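Local coordinates for sensory transduction histidine kinase, putative (Borrelia burgdorferi, PDB 5BWJ), which is probably a hybrid histidine kinase that autophosphorylates with ATP, represented here by its periplasmic Venus flytrap domain, thought to sense small molecules, at residues I125-N130 with I134-N139. Residues are numbered along the deposited sequence; the frame is centred on the assembly and turned at random.
Sequences ILRLKN and IFLADN
The flat guanidinium of Arg127 carries the methyl CD1 of Ile134 on one of its faces, with NH1 3.8 Å from that carbon. Leu136 reaches the same group with both methyls, CD1 and CD2, which come to Arg127 NH2 from the same side, each 4.0 Å away, CD2 standing oblique to the plane. NH2 also forms a salt bridge with Glu123, one turn earlier on the helix, which probably restrains the rotation of the guanidinium plane. The Arg127 chain is extended from CG to NE, and a turn about the CD-NE bond (chi4 -74°) swings the plane out of line with the chain. Its aliphatic part takes part as well, CG lying 4.0 Å from Ile134 CD1. The Arg127 and Ile134 side chains pass each other at a slant, whereas Arg127 and Leu136 meet at about a right angle. Helix 121-128 and strand 134-137 are the second and third elements of a beta-alpha-beta unit that starts with strand 114-117, the two strands running parallel in the sheet of one lobe of the Venus flytrap sensor. The helix closes in a Schellman motif, with Asn130 at positive phi as its C-prime residue, and three residues further lead into the strand. Ile134 CD1 also touches Leu126 CB at 4.0 Å, so one methyl serves both helix residues. Ile134 holds CG1 anti to its carbonyl carbon (chi1 -56°), and CD1 continues that branch toward the helix. No hydrogen bond joins the two segments; van der Waals contacts hold them. The buried Leu126 also touches Ile114 and Val116 of strand 114-117 and Tyr156 of strand 154-156, while Ile134 and Leu136 also rest on Val116.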
ATOM      1  N   ILE B 125     -10.841  17.175   1.733  1.00 49.68           N
ATOM      2  CA  ILE B 125      -9.619  17.814   1.251  1.00 49.42           C
ATOM      3  C   ILE B 125      -9.926  18.748   0.083  1.00 51.29           C
ATOM      4  O   ILE B 125      -9.446  19.880   0.045  1.00 52.88           O
ATOM      5  CB  ILE B 125      -8.566  16.766   0.821  1.00 45.50           C
ATOM      6  CG1 ILE B 125      -8.091  15.971   2.039  1.00 44.57           C
ATOM      7  CG2 ILE B 125      -7.359  17.431   0.158  1.00 44.22           C
ATOM      8  CD1 ILE B 125      -7.303  14.724   1.698  1.00 43.66           C
ATOM      9  N   LEU B 126     -10.737  18.279  -0.859  1.00 53.17           N
ATOM     10  CA  LEU B 126     -11.074  19.076  -2.034  1.00 56.88           C
ATOM     11  C   LEU B 126     -11.931  20.289  -1.670  1.00 61.72           C
ATOM     12  O   LEU B 126     -11.866  21.322  -2.337  1.00 65.49           O
ATOM     13  CB  LEU B 126     -11.802  18.216  -3.072  1.00 56.08           C
ATOM     14  CG  LEU B 126     -11.038  17.005  -3.613  1.00 53.59           C
ATOM     15  CD1 LEU B 126     -11.878  16.264  -4.643  1.00 53.52           C
ATOM     16  CD2 LEU B 126      -9.699  17.411  -4.212  1.00 52.65           C
ATOM     17  N   ARG B 127     -12.730  20.166  -0.615  1.00 62.23           N
ATOM     18  CA  ARG B 127     -13.576  21.273  -0.176  1.00 67.25           C
ATOM     19  C   ARG B 127     -12.765  22.307   0.600  1.00 73.45           C
ATOM     20  O   ARG B 127     -13.070  23.497   0.566  1.00 75.57           O
ATOM     21  CB  ARG B 127     -14.737  20.760   0.677  1.00 67.02           C
ATOM     22  CG  ARG B 127     -15.708  19.876  -0.089  1.00 67.40           C
ATOM     23  CD  ARG B 127     -17.017  19.681   0.655  1.00 69.31           C
ATOM     24  NE  ARG B 127     -17.864  18.687  -0.001  1.00 70.28           N
ATOM     25  CZ  ARG B 127     -18.536  18.899  -1.128  1.00 71.64           C
ATOM     26  NH1 ARG B 127     -18.463  20.073  -1.742  1.00 73.80           N
ATOM     27  NH2 ARG B 127     -19.279  17.932  -1.649  1.00 70.73           N
ATOM     28  N   LEU B 128     -11.729  21.847   1.295  1.00 77.75           N
ATOM     29  CA  LEU B 128     -10.829  22.745   2.010  1.00 80.53           C
ATOM     30  C   LEU B 128      -9.930  23.492   1.031  1.00 77.31           C
ATOM     31  O   LEU B 128      -9.579  24.650   1.256  1.00 81.12           O
ATOM     32  CB  LEU B 128      -9.985  21.968   3.021  1.00 82.72           C
ATOM     33  CG  LEU B 128     -10.526  21.915   4.452  1.00 85.90           C
ATOM     34  CD1 LEU B 128     -12.002  21.534   4.491  1.00 88.18           C
ATOM     35  CD2 LEU B 128      -9.705  20.942   5.284  1.00 84.89           C
ATOM     36  N   LYS B 129      -9.565  22.823  -0.058  1.00 66.49           N
ATOM     37  CA  LYS B 129      -8.776  23.446  -1.115  1.00 60.17           C
ATOM     38  C   LYS B 129      -9.666  24.273  -2.043  1.00 63.99           C
ATOM     39  O   LYS B 129      -9.189  24.852  -3.018  1.00 63.30           O
ATOM     40  CB  LYS B 129      -8.025  22.381  -1.917  1.00 53.62           C
ATOM     41  N   ASN B 130     -10.959  24.320  -1.729  1.00 71.88           N
ATOM     42  CA  ASN B 130     -11.926  25.101  -2.497  1.00 79.94           C
ATOM     43  C   ASN B 130     -11.948  24.727  -3.977  1.00 79.87           C
ATOM     44  O   ASN B 130     -11.822  25.586  -4.849  1.00 82.87           O
ATOM     45  CB  ASN B 130     -11.640  26.598  -2.337  1.00 86.65           C
ATOM     46  CG  ASN B 130     -12.012  27.115  -0.962  1.00 90.55           C
ATOM     47  OD1 ASN B 130     -11.148  27.477  -0.164  1.00 91.28           O
ATOM     48  ND2 ASN B 130     -13.308  27.154  -0.679  1.00 92.34           N
ATOM     49  N   ILE B 134     -16.793  19.548  -8.158  1.00 70.46           N
ATOM     50  CA  ILE B 134     -16.585  18.237  -7.554  1.00 63.75           C
ATOM     51  C   ILE B 134     -17.683  17.272  -7.988  1.00 62.39           C
ATOM     52  O   ILE B 134     -18.862  17.484  -7.698  1.00 66.66           O
ATOM     53  CB  ILE B 134     -16.562  18.313  -6.012  1.00 60.85           C
ATOM     54  CG1 ILE B 134     -15.486  19.298  -5.544  1.00 61.12           C
ATOM     55  CG2 ILE B 134     -16.307  16.929  -5.416  1.00 57.23           C
ATOM     56  CD1 ILE B 134     -15.460  19.532  -4.042  1.00 60.85           C
ATOM     57  N   PHE B 135     -17.285  16.217  -8.690  1.00 56.77           N
ATOM     58  CA  PHE B 135     -18.191  15.128  -9.037  1.00 53.34           C
ATOM     59  C   PHE B 135     -18.155  14.074  -7.934  1.00 49.92           C
ATOM     60  O   PHE B 135     -17.094  13.543  -7.614  1.00 48.34           O
ATOM     61  CB  PHE B 135     -17.805  14.511 -10.384  1.00 54.40           C
ATOM     62  CG  PHE B 135     -18.621  13.307 -10.757  1.00 56.81           C
ATOM     63  CD1 PHE B 135     -18.188  12.033 -10.434  1.00 55.20           C
ATOM     64  CD2 PHE B 135     -19.823  13.450 -11.433  1.00 60.99           C
ATOM     65  CE1 PHE B 135     -18.936  10.923 -10.776  1.00 56.15           C
ATOM     66  CE2 PHE B 135     -20.576  12.343 -11.778  1.00 61.33           C
ATOM     67  CZ  PHE B 135     -20.132  11.078 -11.449  1.00 58.78           C
ATOM     68  N   LEU B 136     -19.314  13.780  -7.352  1.00 49.29           N
ATOM     69  CA  LEU B 136     -19.392  12.835  -6.244  1.00 49.40           C
ATOM     70  C   LEU B 136     -19.741  11.431  -6.724  1.00 46.93           C
ATOM     71  O   LEU B 136     -20.742  11.229  -7.411  1.00 49.31           O
ATOM     72  CB  LEU B 136     -20.425  13.306  -5.216  1.00 51.65           C
ATOM     73  CG  LEU B 136     -20.104  14.618  -4.494  1.00 54.75           C
ATOM     74  CD1 LEU B 136     -21.252  15.010  -3.581  1.00 56.84           C
ATOM     75  CD2 LEU B 136     -18.804  14.513  -3.699  1.00 54.15           C
ATOM     76  N   ALA B 137     -18.898  10.469  -6.358  1.00 45.15           N
ATOM     77  CA  ALA B 137     -19.139   9.062  -6.656  1.00 45.12           C
ATOM     78  C   ALA B 137     -19.501   8.317  -5.377  1.00 44.28           C
ATOM     79  O   ALA B 137     -19.098   8.715  -4.284  1.00 46.48           O
ATOM     80  CB  ALA B 137     -17.918   8.437  -7.312  1.00 45.74           C
ATOM     81  N   ASP B 138     -20.261   7.236  -5.516  1.00 41.01           N
ATOM     82  CA  ASP B 138     -20.697   6.456  -4.364  1.00 40.95           C
ATOM     83  C   ASP B 138     -19.633   5.453  -3.934  1.00 39.85           C
ATOM     84  O   ASP B 138     -19.588   5.050  -2.773  1.00 37.41           O
ATOM     85  CB  ASP B 138     -22.005   5.720  -4.673  1.00 45.24           C
ATOM     86  CG  ASP B 138     -23.178   6.662  -4.873  1.00 50.66           C
ATOM     87  OD1 ASP B 138     -23.157   7.773  -4.302  1.00 51.92           O
ATOM     88  OD2 ASP B 138     -24.126   6.286  -5.595  1.00 53.88           O
ATOM     89  N   ASN B 139     -18.782   5.049  -4.873  1.00 43.17           N
ATOM     90  CA  ASN B 139     -17.749   4.056  -4.594  1.00 41.40           C
ATOM     91  C   ASN B 139     -16.611   4.107  -5.608  1.00 40.68           C
ATOM     92  O   ASN B 139     -16.703   4.798  -6.622  1.00 41.73           O
ATOM     93  CB  ASN B 139     -18.359   2.654  -4.572  1.00 41.02           C
ATOM     94  CG  ASN B 139     -19.105   2.323  -5.849  1.00 39.56           C
ATOM     95  OD1 ASN B 139     -18.510   2.211  -6.920  1.00 39.07           O
ATOM     96  ND2 ASN B 139     -20.417   2.153  -5.738  1.00 39.77           N
TER